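Local coordinates for non-toxic crystal protein (Bacillus thuringiensis, PDB 2D42), which is a non-toxic parasporal crystal protein of unknown function whose fold closely resembles that of beta-pore-forming toxins of the aerolysin and epsilon-toxin type, at residues Ile3-Glu8 against Val93-Asn98; Leu58-Ile63 against Thr153-Leu158; Phe138-Thr143 against Leu234-Asp239; Ser174-Ile179 against Val194-Ile199. One frame throughout, in Å; residues are numbered along the deposited sequence.

How the contacts relate
Contacts 1 and 4 lie on one side of the chain's centre, with their own centres about 14 Å apart; contacts 2 and 3 lie on the other side, with centres about 9 Å apart. Between contacts 2 and 4 the centres stand about 64 Å apart, yet both use strand 150-185, and all four contacts reach one large mixed sheet. Along the chain, contact 1 crosses contact 2, contact 2 crosses contact 3, and contact 4 falls between the two segments of contact 3. The chain is thus a worked example of a long, beta-rich molecule tied together at distant places along the same strands, which suits the elongated shape known from aerolysin-like toxins.

Contact 1: Ile3-Glu8 against Val93-Asn98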
loop_
_atom_site.group_PDB
_atom_site.type_symbol
_atom_site.label_atom_id
_atom_site.label_comp_id
_atom_site.label_asym_id
_atom_site.label_seq_id
_atom_site.Cartn_x
_atom_site.Cartn_y
_atom_site.Cartn_z
ATOM N N ILE A 3 -4.142 -12.669 -12.185
ATOM C CA ILE A 3 -4.398 -12.906 -13.599
ATOM C C ILE A 3 -3.078 -12.733 -14.340
ATOM O O ILE A 3 -2.464 -11.676 -14.271
ATOM C CB ILE A 3 -5.409 -11.901 -14.176
ATOM C CG1 ILE A 3 -6.804 -12.143 -13.579
ATOM C CG2 ILE A 3 -5.418 -11.995 -15.712
ATOM C CD1 ILE A 3 -7.429 -13.475 -13.940
ATOM N N ASN A 4 -2.625 -13.773 -15.032
ATOM C CA ASN A 4 -1.381 -13.666 -15.781
ATOM C C ASN A 4 -1.727 -13.249 -17.208
ATOM O O ASN A 4 -2.291 -14.037 -17.969
ATOM C CB ASN A 4 -0.638 -15.002 -15.802
ATOM C CG ASN A 4 0.719 -14.885 -16.449
ATOM O OD1 ASN A 4 1.745 -14.922 -15.777
ATOM N ND2 ASN A 4 0.731 -14.716 -17.762
ATOM N N LEU A 5 -1.383 -12.018 -17.565
ATOM C CA LEU A 5 -1.696 -11.497 -18.890
ATOM C C LEU A 5 -1.096 -12.274 -20.057
ATOM O O LEU A 5 -1.722 -12.363 -21.119
ATOM C CB LEU A 5 -1.301 -10.019 -18.977
ATOM C CG LEU A 5 -2.114 -9.124 -18.030
ATOM C CD1 LEU A 5 -1.518 -7.731 -17.990
ATOM C CD2 LEU A 5 -3.566 -9.071 -18.482
ATOM N N LEU A 6 0.106 -12.820 -19.880
ATOM C CA LEU A 6 0.744 -13.601 -20.941
ATOM C C LEU A 6 -0.009 -14.910 -21.140
ATOM O O LEU A 6 -0.122 -15.413 -22.257
ATOM C CB LEU A 6 2.208 -13.889 -20.597
ATOM C CG LEU A 6 3.154 -12.688 -20.676
ATOM C CD1 LEU A 6 4.539 -13.111 -20.234
ATOM C CD2 LEU A 6 3.197 -12.152 -22.095
ATOM N N ARG A 7 -0.520 -15.458 -20.042
ATOM C CA ARG A 7 -1.294 -16.692 -20.080
ATOM C C ARG A 7 -2.589 -16.439 -20.860
ATOM O O ARG A 7 -3.008 -17.269 -21.675
ATOM C CB ARG A 7 -1.604 -17.154 -18.651
ATOM C CG ARG A 7 -2.620 -18.280 -18.547
ATOM C CD ARG A 7 -2.173 -19.526 -19.295
ATOM N NE ARG A 7 -3.225 -20.537 -19.304
ATOM C CZ ARG A 7 -3.311 -21.524 -20.192
ATOM N NH1 ARG A 7 -2.401 -21.639 -21.153
ATOM N NH2 ARG A 7 -4.315 -22.392 -20.127
ATOM N N GLU A 8 -3.216 -15.289 -20.610
ATOM C CA GLU A 8 -4.445 -14.919 -21.306
ATOM C C GLU A 8 -4.157 -14.795 -22.808
ATOM O O GLU A 8 -4.977 -15.187 -23.637
ATOM C CB GLU A 8 -4.988 -13.579 -20.790
ATOM C CG GLU A 8 -5.434 -13.566 -19.331
ATOM C CD GLU A 8 -6.604 -14.505 -19.052
ATOM O OE1 GLU A 8 -7.588 -14.495 -19.825
ATOM O OE2 GLU A 8 -6.539 -15.242 -18.047
ATOM N N VAL A 93 -3.133 -8.824 -10.877
ATOM C CA VAL A 93 -2.826 -9.051 -12.278
ATOM C C VAL A 93 -1.346 -8.782 -12.507
ATOM O O VAL A 93 -0.725 -8.050 -11.737
ATOM C CB VAL A 93 -3.678 -8.119 -13.175
ATOM C CG1 VAL A 93 -3.382 -6.651 -12.845
ATOM C CG2 VAL A 93 -3.399 -8.412 -14.654
ATOM N N THR A 94 -0.779 -9.390 -13.546
ATOM C CA THR A 94 0.634 -9.193 -13.870
ATOM C C THR A 94 0.932 -9.437 -15.343
ATOM O O THR A 94 0.267 -10.239 -16.005
ATOM C CB THR A 94 1.549 -10.132 -13.043
ATOM O OG1 THR A 94 2.923 -9.836 -13.328
ATOM C CG2 THR A 94 1.276 -11.583 -13.385
ATOM N N ALA A 95 1.945 -8.740 -15.846
ATOM C CA ALA A 95 2.370 -8.879 -17.225
ATOM C C ALA A 95 3.683 -9.656 -17.221
ATOM O O ALA A 95 4.408 -9.685 -18.219
ATOM C CB ALA A 95 2.570 -7.503 -17.858
ATOM N N GLY A 96 3.988 -10.280 -16.086
ATOM C CA GLY A 96 5.214 -11.052 -15.985
ATOM C C GLY A 96 6.318 -10.397 -15.174
ATOM O O GLY A 96 7.359 -11.009 -14.934
ATOM N N THR A 97 6.106 -9.157 -14.749
ATOM C CA THR A 97 7.109 -8.440 -13.956
ATOM C C THR A 97 6.495 -7.890 -12.672
ATOM O O THR A 97 5.425 -7.281 -12.703
ATOM C CB THR A 97 7.702 -7.251 -14.740
ATOM O OG1 THR A 97 8.303 -7.730 -15.946
ATOM C CG2 THR A 97 8.758 -6.528 -13.905
ATOM N N ASN A 98 7.161 -8.097 -11.542
ATOM C CA ASN A 98 6.612 -7.582 -10.297
ATOM C C ASN A 98 6.797 -6.079 -10.216
ATOM O O ASN A 98 7.837 -5.552 -10.595
ATOM C CB ASN A 98 7.242 -8.272 -9.092
ATOM C CG ASN A 98 6.608 -9.614 -8.808
ATOM O OD1 ASN A 98 5.382 -9.743 -8.810
ATOM N ND2 ASN A 98 7.430 -10.621 -8.557
#
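L5 meets V93 and T94 with every carbon of its side chain, and following it outward explains how the start of a helix is seated against the end of a strand. Its CB lies 3.4 Å from T94 O, the same carbonyl that accepts the hydrogen bond from L5 N. The branch carbon CG stays close to that oxygen and also reaches V93 CG2, at 3.7 Å. From there the tips part: CD1 touches V93 CG2 and goes on to A95 CB, 4.1 Å away, while CD2 rests on V93 CG2. With CG anti to the carbonyl carbon (chi1 -65°), the leucine leans over the valine, and the two side chains cross at a slant. Valine meets it with the methyl that stands anti to its own backbone N, and this CG2 also lies against I3 CB and I3 O.

Two backbone bonds hold the segments in register. T94 N donates to I3 O at 2.9 Å, and L5 N to T94 O at the same length, with an angle of 167° at the hydrogen. T94 OG1 in turn accepts from G96 N, forming an ST turn that bends the chain away. L203 and V173 pack against L5 from beyond the contact. The arrangement is a short parallel ladder of two bridges, I3 with V93 and N4 with T94, that passes at N4, the N-cap, directly into helix 5-19.

Contact 2: Leu58-Ile63 against Thr153-Leu158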
loop_
_atom_site.group_PDB
_atom_site.type_symbol
_atom_site.label_atom_id
_atom_site.label_comp_id
_atom_site.label_asym_id
_atom_site.label_seq_id
_atom_site.Cartn_x
_atom_site.Cartn_y
_atom_site.Cartn_z
ATOM N N LEU A 58 6.870 7.281 25.413
ATOM C CA LEU A 58 8.078 7.479 24.616
ATOM C C LEU A 58 9.266 7.919 25.457
ATOM O O LEU A 58 10.410 7.556 25.169
ATOM C CB LEU A 58 7.823 8.537 23.531
ATOM C CG LEU A 58 6.812 8.219 22.420
ATOM C CD1 LEU A 58 6.611 9.449 21.541
ATOM C CD2 LEU A 58 7.312 7.045 21.593
ATOM N N ASP A 59 9.001 8.693 26.508
ATOM C CA ASP A 59 10.085 9.197 27.346
ATOM C C ASP A 59 9.523 9.711 28.671
ATOM O O ASP A 59 8.323 9.942 28.807
ATOM C CB ASP A 59 10.773 10.357 26.609
ATOM C CG ASP A 59 12.256 10.482 26.921
ATOM O OD1 ASP A 59 12.730 9.985 27.973
ATOM O OD2 ASP A 59 12.949 11.117 26.092
ATOM N N ARG A 60 10.409 9.898 29.637
ATOM C CA ARG A 60 10.041 10.409 30.952
ATOM C C ARG A 60 11.272 11.110 31.491
ATOM O O ARG A 60 12.340 10.518 31.542
ATOM C CB ARG A 60 9.654 9.266 31.906
ATOM C CG ARG A 60 9.477 9.732 33.355
ATOM C CD ARG A 60 9.260 8.577 34.349
ATOM N NE ARG A 60 10.410 8.387 35.238
ATOM C CZ ARG A 60 10.359 8.455 36.567
ATOM N NH1 ARG A 60 9.210 8.713 37.184
ATOM N NH2 ARG A 60 11.461 8.263 37.286
ATOM N N ARG A 61 11.129 12.371 31.882
ATOM C CA ARG A 61 12.258 13.128 32.426
ATOM C C ARG A 61 11.850 13.844 33.695
ATOM O O ARG A 61 10.664 14.069 33.944
ATOM C CB ARG A 61 12.777 14.150 31.408
ATOM C CG ARG A 61 13.451 13.523 30.224
ATOM C CD ARG A 61 14.692 12.764 30.674
ATOM N NE ARG A 61 15.002 11.670 29.771
ATOM C CZ ARG A 61 15.831 10.672 30.063
ATOM N NH1 ARG A 61 16.442 10.624 31.240
ATOM N NH2 ARG A 61 16.042 9.713 29.175
ATOM N N ILE A 62 12.845 14.232 34.480
ATOM C CA ILE A 62 12.585 14.889 35.740
ATOM C C ILE A 62 13.350 16.181 35.952
ATOM O O ILE A 62 14.538 16.263 35.664
ATOM C CB ILE A 62 12.926 13.935 36.909
ATOM C CG1 ILE A 62 12.039 12.687 36.819
ATOM C CG2 ILE A 62 12.758 14.660 38.248
ATOM C CD1 ILE A 62 12.368 11.608 37.813
ATOM N N ILE A 63 12.654 17.200 36.443
ATOM C CA ILE A 63 13.296 18.465 36.766
ATOM C C ILE A 63 13.007 18.664 38.244
ATOM O O ILE A 63 11.856 18.820 38.644
ATOM C CB ILE A 63 12.720 19.635 35.955
ATOM C CG1 ILE A 63 13.042 19.431 34.470
ATOM C CG2 ILE A 63 13.291 20.947 36.477
ATOM C CD1 ILE A 63 12.528 20.543 33.561
ATOM N N THR A 153 7.729 15.777 36.962
ATOM C CA THR A 153 8.000 14.602 36.156
ATOM C C THR A 153 7.209 14.700 34.872
ATOM O O THR A 153 5.981 14.636 34.881
ATOM C CB THR A 153 7.624 13.323 36.906
ATOM O OG1 THR A 153 8.407 13.244 38.099
ATOM C CG2 THR A 153 7.893 12.096 36.051
ATOM N N GLY A 154 7.924 14.907 33.772
ATOM C CA GLY A 154 7.275 15.005 32.482
ATOM C C GLY A 154 7.325 13.684 31.729
ATOM O O GLY A 154 8.401 13.150 31.477
ATOM N N VAL A 155 6.153 13.174 31.363
ATOM C CA VAL A 155 6.031 11.910 30.635
ATOM C C VAL A 155 5.513 12.209 29.232
ATOM O O VAL A 155 4.470 12.846 29.072
ATOM C CB VAL A 155 5.038 10.947 31.353
ATOM C CG1 VAL A 155 4.801 9.710 30.509
ATOM C CG2 VAL A 155 5.600 10.547 32.722
ATOM N N TYR A 156 6.268 11.763 28.233
ATOM C CA TYR A 156 5.948 11.954 26.813
ATOM C C TYR A 156 5.254 10.690 26.321
ATOM O O TYR A 156 5.845 9.605 26.323
ATOM C CB TYR A 156 7.249 12.199 26.030
ATOM C CG TYR A 156 7.073 12.734 24.623
ATOM C CD1 TYR A 156 6.043 13.625 24.308
ATOM C CD2 TYR A 156 7.979 12.398 23.619
ATOM C CE1 TYR A 156 5.927 14.170 23.017
ATOM C CE2 TYR A 156 7.878 12.935 22.334
ATOM C CZ TYR A 156 6.856 13.822 22.039
ATOM O OH TYR A 156 6.796 14.396 20.783
ATOM N N THR A 157 3.993 10.833 25.925
ATOM C CA THR A 157 3.182 9.713 25.463
ATOM C C THR A 157 2.749 9.805 24.010
ATOM O O THR A 157 2.380 10.878 23.521
ATOM C CB THR A 157 1.905 9.588 26.322
ATOM O OG1 THR A 157 2.279 9.323 27.674
ATOM C CG2 THR A 157 1.006 8.468 25.813
ATOM N N LEU A 158 2.801 8.669 23.325
ATOM C CA LEU A 158 2.373 8.597 21.940
ATOM C C LEU A 158 1.109 7.763 21.855
ATOM O O LEU A 158 1.038 6.656 22.399
ATOM C CB LEU A 158 3.436 7.948 21.052
ATOM C CG LEU A 158 2.961 7.602 19.629
ATOM C CD1 LEU A 158 2.674 8.882 18.856
ATOM C CD2 LEU A 158 4.013 6.778 18.903
#
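L58 turns its CG anti to its carbonyl carbon (chi1 -66°), while Y156 sets its ring anti to its backbone N (chi1 -166°), and these two choices bring the leucine's CD1 to 3.8 Å from ring atom CE2. Both belong to a classic beta bulge, in which L58 and D59 together face Y156 across an antiparallel pair of strands. The bulge shows in the hydrogen bonding: Y156 O accepts from two successive amides, L58 N at 2.7 Å and D59 N at 3.3 Å, the latter lying in the carbonyl plane on a lone pair. Y156 N returns a bond to D59 O, and beyond it the ladder becomes regular, with R61 and G154 exchanging a pair of backbone bonds.

On the face carrying R60, V155, I62 and T153, the contacts are made mostly by aliphatic carbon. R60 CG touches V155 CG2 and T153 CG2, and the arginine chain then bends so that NH1 also comes within 3.8 Å of that threonine methyl. I62 lies alongside T153, the two pointing the same way, with CG1 near OG1. The face of D59 and Y156 is different. D59 OD1 accepts from R60 N, which probably helps steady the carboxylate, and forms a long, weak salt bridge with R61 NE. The tyrosine ring stacks on F77 and its hydroxyl is hydrogen-bonded to D140, linking this strand pair to strand 129-146, which packs across from it. Past the bulge, L58 CD1 also presses on L158 CB, 3.5 Å away.

Contact 3: Phe138-Thr143 against Leu234-Asp239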
loop_
_atom_site.group_PDB
_atom_site.type_symbol
_atom_site.label_atom_id
_atom_site.label_comp_id
_atom_site.label_asym_id
_atom_site.label_seq_id
_atom_site.Cartn_x
_atom_site.Cartn_y
_atom_site.Cartn_z
ATOM N N PHE A 138 8.550 12.682 16.261
ATOM C CA PHE A 138 7.746 13.436 17.207
ATOM C C PHE A 138 8.609 14.369 18.043
ATOM O O PHE A 138 9.536 13.938 18.731
ATOM C CB PHE A 138 6.960 12.481 18.108
ATOM C CG PHE A 138 5.990 11.610 17.359
ATOM C CD1 PHE A 138 4.856 12.160 16.776
ATOM C CD2 PHE A 138 6.229 10.244 17.212
ATOM C CE1 PHE A 138 3.967 11.366 16.050
ATOM C CE2 PHE A 138 5.349 9.439 16.490
ATOM C CZ PHE A 138 4.214 10.001 15.907
ATOM N N ARG A 139 8.297 15.659 17.963
ATOM C CA ARG A 139 9.017 16.683 18.702
ATOM C C ARG A 139 7.986 17.530 19.436
ATOM O O ARG A 139 7.045 18.038 18.825
ATOM C CB ARG A 139 9.825 17.580 17.751
ATOM C CG ARG A 139 10.879 16.866 16.906
ATOM C CD ARG A 139 11.778 17.889 16.197
ATOM N NE ARG A 139 12.745 17.274 15.288
ATOM C CZ ARG A 139 12.433 16.742 14.108
ATOM N NH1 ARG A 139 13.375 16.202 13.346
ATOM N NH2 ARG A 139 11.177 16.757 13.682
ATOM N N ASP A 140 8.163 17.667 20.746
ATOM C CA ASP A 140 7.254 18.458 21.564
ATOM C C ASP A 140 7.993 19.007 22.768
ATOM O O ASP A 140 9.026 18.470 23.178
ATOM C CB ASP A 140 6.069 17.606 22.039
ATOM C CG ASP A 140 5.115 17.257 20.914
ATOM O OD1 ASP A 140 4.386 18.156 20.455
ATOM O OD2 ASP A 140 5.099 16.090 20.477
ATOM N N SER A 141 7.466 20.084 23.331
ATOM C CA SER A 141 8.076 20.683 24.503
ATOM C C SER A 141 6.975 21.115 25.445
ATOM O O SER A 141 5.817 21.219 25.048
ATOM C CB SER A 141 8.936 21.888 24.120
ATOM O OG SER A 141 8.123 22.979 23.726
ATOM N N GLN A 142 7.335 21.360 26.695
ATOM C CA GLN A 142 6.363 21.778 27.694
ATOM C C GLN A 142 7.037 22.599 28.780
ATOM O O GLN A 142 8.005 22.151 29.400
ATOM C CB GLN A 142 5.704 20.557 28.334
ATOM C CG GLN A 142 4.819 20.881 29.539
ATOM C CD GLN A 142 3.533 21.567 29.150
ATOM O OE1 GLN A 142 2.711 20.999 28.436
ATOM N NE2 GLN A 142 3.351 22.799 29.610
ATOM N N THR A 143 6.517 23.796 29.015
ATOM C CA THR A 143 7.063 24.666 30.037
ATOM C C THR A 143 6.265 24.435 31.303
ATOM O O THR A 143 5.057 24.214 31.253
ATOM C CB THR A 143 6.963 26.135 29.616
ATOM O OG1 THR A 143 7.591 26.294 28.338
ATOM C CG2 THR A 143 7.671 27.026 30.627
ATOM N N LEU A 234 -0.598 8.748 16.132
ATOM C CA LEU A 234 -1.668 9.697 15.842
ATOM C C LEU A 234 -1.457 11.086 16.441
ATOM O O LEU A 234 -1.715 12.102 15.785
ATOM C CB LEU A 234 -3.010 9.122 16.331
ATOM C CG LEU A 234 -3.423 7.814 15.638
ATOM C CD1 LEU A 234 -4.707 7.264 16.253
ATOM C CD2 LEU A 234 -3.597 8.076 14.141
ATOM N N GLN A 235 -1.026 11.124 17.697
ATOM C CA GLN A 235 -0.765 12.385 18.385
ATOM C C GLN A 235 0.060 12.103 19.631
ATOM O O GLN A 235 0.194 10.950 20.049
ATOM C CB GLN A 235 -2.071 13.073 18.795
ATOM C CG GLN A 235 -2.796 12.393 19.944
ATOM C CD GLN A 235 -4.060 13.128 20.347
ATOM O OE1 GLN A 235 -4.026 14.321 20.649
ATOM N NE2 GLN A 235 -5.185 12.415 20.359
ATOM N N THR A 236 0.594 13.157 20.237
ATOM C CA THR A 236 1.405 12.999 21.433
ATOM C C THR A 236 0.876 13.836 22.580
ATOM O O THR A 236 0.143 14.806 22.375
ATOM C CB THR A 236 2.853 13.416 21.184
ATOM O OG1 THR A 236 2.878 14.771 20.718
ATOM C CG2 THR A 236 3.497 12.512 20.149
ATOM N N PHE A 237 1.245 13.446 23.795
ATOM C CA PHE A 237 0.829 14.168 24.984
ATOM C C PHE A 237 2.007 14.286 25.936
ATOM O O PHE A 237 2.820 13.362 26.051
ATOM C CB PHE A 237 -0.279 13.426 25.754
ATOM C CG PHE A 237 -1.505 13.099 24.944
ATOM C CD1 PHE A 237 -1.632 11.862 24.319
ATOM C CD2 PHE A 237 -2.559 14.013 24.850
ATOM C CE1 PHE A 237 -2.792 11.532 23.613
ATOM C CE2 PHE A 237 -3.722 13.697 24.149
ATOM C CZ PHE A 237 -3.839 12.455 23.531
ATOM N N ILE A 238 2.106 15.421 26.613
ATOM C CA ILE A 238 3.135 15.582 27.622
ATOM C C ILE A 238 2.361 15.839 28.904
ATOM O O ILE A 238 1.604 16.797 28.993
ATOM C CB ILE A 238 4.075 16.771 27.363
ATOM C CG1 ILE A 238 4.943 16.504 26.127
ATOM C CG2 ILE A 238 4.958 16.987 28.590
ATOM C CD1 ILE A 238 5.910 17.634 25.776
ATOM N N ASP A 239 2.513 14.954 29.879
ATOM C CA ASP A 239 1.836 15.119 31.152
ATOM C C ASP A 239 2.884 15.333 32.234
ATOM O O ASP A 239 3.851 14.584 32.342
ATOM C CB ASP A 239 0.977 13.895 31.465
ATOM C CG ASP A 239 -0.157 13.722 30.469
ATOM O OD1 ASP A 239 -1.094 14.550 30.472
ATOM O OD2 ASP A 239 -0.102 12.766 29.675
HETATM O O HOH W 1 1.205 19.057 30.282
#
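D140 and T236 meet between two strands of the curled sheet that pack face to face, much as in a beta sandwich: segments 138-143 and 234-239 run 26° apart in direction, about 8.0 Å between their axes, and join through side chains without a backbone ladder.

The polar contact is a hydrogen bond from T236 OG1 to D140 OD2, 2.6 Å long. The hydroxyl approaches from above the carboxylate plane, 52° out of it, and OG1 can do so because it sits between its own backbone N and carbonyl carbon (chi1 57°). The same oxygen is also close to the Y156 hydroxyl, probably a second hydrogen bond.

Apolar contacts flank this bond. On one side T236 CG2 rests against the ring of F138, 3.7 Å from CD1. On the other, I238 slides past Q142 in the opposite direction, CG2 against Q142 CB, while its CD1 pushes across to D140 CB and the backbone of S141. Beyond the contact, F77 and Y156 also pack on I238.

Water completes the join at the Q142 end. The glutamine amide is steadied by a nearly straight bond from NE2 to T143 O, and its OE1 accepts from a water that donates to I238 O as well, at 2.6 Å.

Contact 4: Ser174-Ile179 against Val194-Ile199; sequences SGNGII and VQRVNI
The beta hairpin of strands 150-185 and 189-198 gives this contact its framework, an antiparallel ladder that closes just as the second strand enters helix 199-206. G177 and V197 exchange two backbone bonds, as do I179 and Q195, and a further bond from I199 N to G175 O, 3.0 Å and nearly straight at 173°, carries the pairing into the helix's first residue.

On one face, I179 CD1 reaches V197 CG1 at 4.1 Å, the two side chains crossing at about a right angle, while Q195 lies beside I179 with its amide turned to Y181. Helix 5-19 covers this face through L9 and Y12.

The other face is more polar. N176 lays CB against R196 CG, 3.8 Å away, with amide and guanidinium planes 61° apart, and its ND2 gives V197 O a weak bond. Farther along, I178 CD1 rests on R196 CB, the two running side by side. The arginine, its CG anti to the backbone N (chi1 171°), points along this face to a salt bridge with D30.

N198 serves as N-cap, its OD1 accepting from I200 N and its ND2 hydrogen-bonded to N218. OD1 also takes a 2.7 Å hydrogen bond from a water, which accepts in turn from G175 N.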
loop_
_atom_site.group_PDB
_atom_site.type_symbol
_atom_site.label_atom_id
_atom_site.label_comp_id
_atom_site.label_asym_id
_atom_site.label_seq_id
_atom_site.Cartn_x
_atom_site.Cartn_y
_atom_site.Cartn_z
ATOM N N SER A 174 -2.866 -2.176 -20.786
ATOM C CA SER A 174 -2.867 -1.855 -22.208
ATOM C C SER A 174 -1.617 -2.411 -22.889
ATOM O O SER A 174 -0.792 -3.058 -22.252
ATOM C CB SER A 174 -2.920 -0.333 -22.391
ATOM O OG SER A 174 -1.813 0.278 -21.746
ATOM N N GLY A 175 -1.479 -2.151 -24.187
ATOM C CA GLY A 175 -0.320 -2.639 -24.907
ATOM C C GLY A 175 -0.682 -3.726 -25.900
ATOM O O GLY A 175 -1.851 -4.099 -26.029
ATOM N N ASN A 176 0.330 -4.254 -26.582
ATOM C CA ASN A 176 0.128 -5.277 -27.601
ATOM C C ASN A 176 0.866 -6.570 -27.326
ATOM O O ASN A 176 1.909 -6.589 -26.670
ATOM C CB ASN A 176 0.600 -4.770 -28.974
ATOM C CG ASN A 176 -0.184 -3.579 -29.465
ATOM O OD1 ASN A 176 0.373 -2.502 -29.669
ATOM N ND2 ASN A 176 -1.483 -3.764 -29.667
ATOM N N GLY A 177 0.309 -7.648 -27.863
ATOM C CA GLY A 177 0.918 -8.954 -27.744
ATOM C C GLY A 177 1.231 -9.390 -29.164
ATOM O O GLY A 177 0.725 -8.805 -30.120
ATOM N N ILE A 178 2.080 -10.396 -29.315
ATOM C CA ILE A 178 2.423 -10.899 -30.637
ATOM C C ILE A 178 2.129 -12.386 -30.627
ATOM O O ILE A 178 2.543 -13.094 -29.710
ATOM C CB ILE A 178 3.924 -10.712 -30.967
ATOM C CG1 ILE A 178 4.281 -9.223 -31.007
ATOM C CG2 ILE A 178 4.240 -11.385 -32.293
ATOM C CD1 ILE A 178 3.511 -8.422 -32.037
ATOM N N ILE A 179 1.405 -12.853 -31.635
ATOM C CA ILE A 179 1.079 -14.264 -31.732
ATOM C C ILE A 179 1.533 -14.827 -33.075
ATOM O O ILE A 179 1.249 -14.257 -34.131
ATOM C CB ILE A 179 -0.431 -14.500 -31.587
ATOM C CG1 ILE A 179 -0.923 -13.935 -30.249
ATOM C CG2 ILE A 179 -0.723 -15.990 -31.672
ATOM C CD1 ILE A 179 -2.433 -14.010 -30.060
ATOM N N VAL A 194 1.828 -13.901 -38.663
ATOM C CA VAL A 194 2.174 -13.163 -37.455
ATOM C C VAL A 194 1.102 -12.116 -37.211
ATOM O O VAL A 194 0.822 -11.283 -38.074
ATOM C CB VAL A 194 3.532 -12.462 -37.578
ATOM C CG1 VAL A 194 3.907 -11.828 -36.251
ATOM C CG2 VAL A 194 4.588 -13.457 -37.993
ATOM N N GLN A 195 0.503 -12.166 -36.028
ATOM C CA GLN A 195 -0.557 -11.239 -35.670
ATOM C C GLN A 195 -0.189 -10.394 -34.448
ATOM O O GLN A 195 0.357 -10.912 -33.473
ATOM C CB GLN A 195 -1.843 -12.042 -35.398
ATOM C CG GLN A 195 -2.968 -11.278 -34.699
ATOM C CD GLN A 195 -4.119 -12.183 -34.234
ATOM O OE1 GLN A 195 -3.905 -13.225 -33.605
ATOM N NE2 GLN A 195 -5.346 -11.771 -34.530
ATOM N N ARG A 196 -0.452 -9.090 -34.515
ATOM C CA ARG A 196 -0.207 -8.214 -33.361
ATOM C C ARG A 196 -1.599 -7.932 -32.815
ATOM O O ARG A 196 -2.443 -7.395 -33.528
ATOM C CB ARG A 196 0.440 -6.881 -33.751
ATOM C CG ARG A 196 0.495 -5.886 -32.586
ATOM C CD ARG A 196 0.935 -4.484 -33.013
ATOM N NE ARG A 196 2.338 -4.449 -33.391
ATOM C CZ ARG A 196 2.782 -4.166 -34.610
ATOM N NH1 ARG A 196 1.927 -3.881 -35.585
ATOM N NH2 ARG A 196 4.084 -4.185 -34.859
ATOM N N VAL A 197 -1.841 -8.305 -31.562
ATOM C CA VAL A 197 -3.151 -8.101 -30.956
ATOM C C VAL A 197 -3.125 -7.105 -29.814
ATOM O O VAL A 197 -2.127 -6.981 -29.102
ATOM C CB VAL A 197 -3.728 -9.419 -30.400
ATOM C CG1 VAL A 197 -3.858 -10.441 -31.518
ATOM C CG2 VAL A 197 -2.827 -9.953 -29.284
ATOM N N ASN A 198 -4.236 -6.400 -29.644
ATOM C CA ASN A 198 -4.359 -5.433 -28.572
ATOM C C ASN A 198 -4.761 -6.266 -27.353
ATOM O O ASN A 198 -5.644 -7.125 -27.448
ATOM C CB ASN A 198 -5.455 -4.425 -28.907
ATOM C CG ASN A 198 -5.444 -3.221 -27.986
ATOM O OD1 ASN A 198 -5.237 -3.342 -26.776
ATOM N ND2 ASN A 198 -5.685 -2.049 -28.557
ATOM N N ILE A 199 -4.116 -6.029 -26.215
ATOM C CA ILE A 199 -4.440 -6.791 -25.014
ATOM C C ILE A 199 -5.908 -6.634 -24.605
ATOM O O ILE A 199 -6.474 -7.525 -23.977
ATOM C CB ILE A 199 -3.522 -6.396 -23.827
ATOM C CG1 ILE A 199 -3.688 -7.406 -22.682
ATOM C CG2 ILE A 199 -3.866 -4.985 -23.333
ATOM C CD1 ILE A 199 -3.294 -8.839 -23.053
HETATM O O HOH W 2 -4.067 -1.328 -25.397
#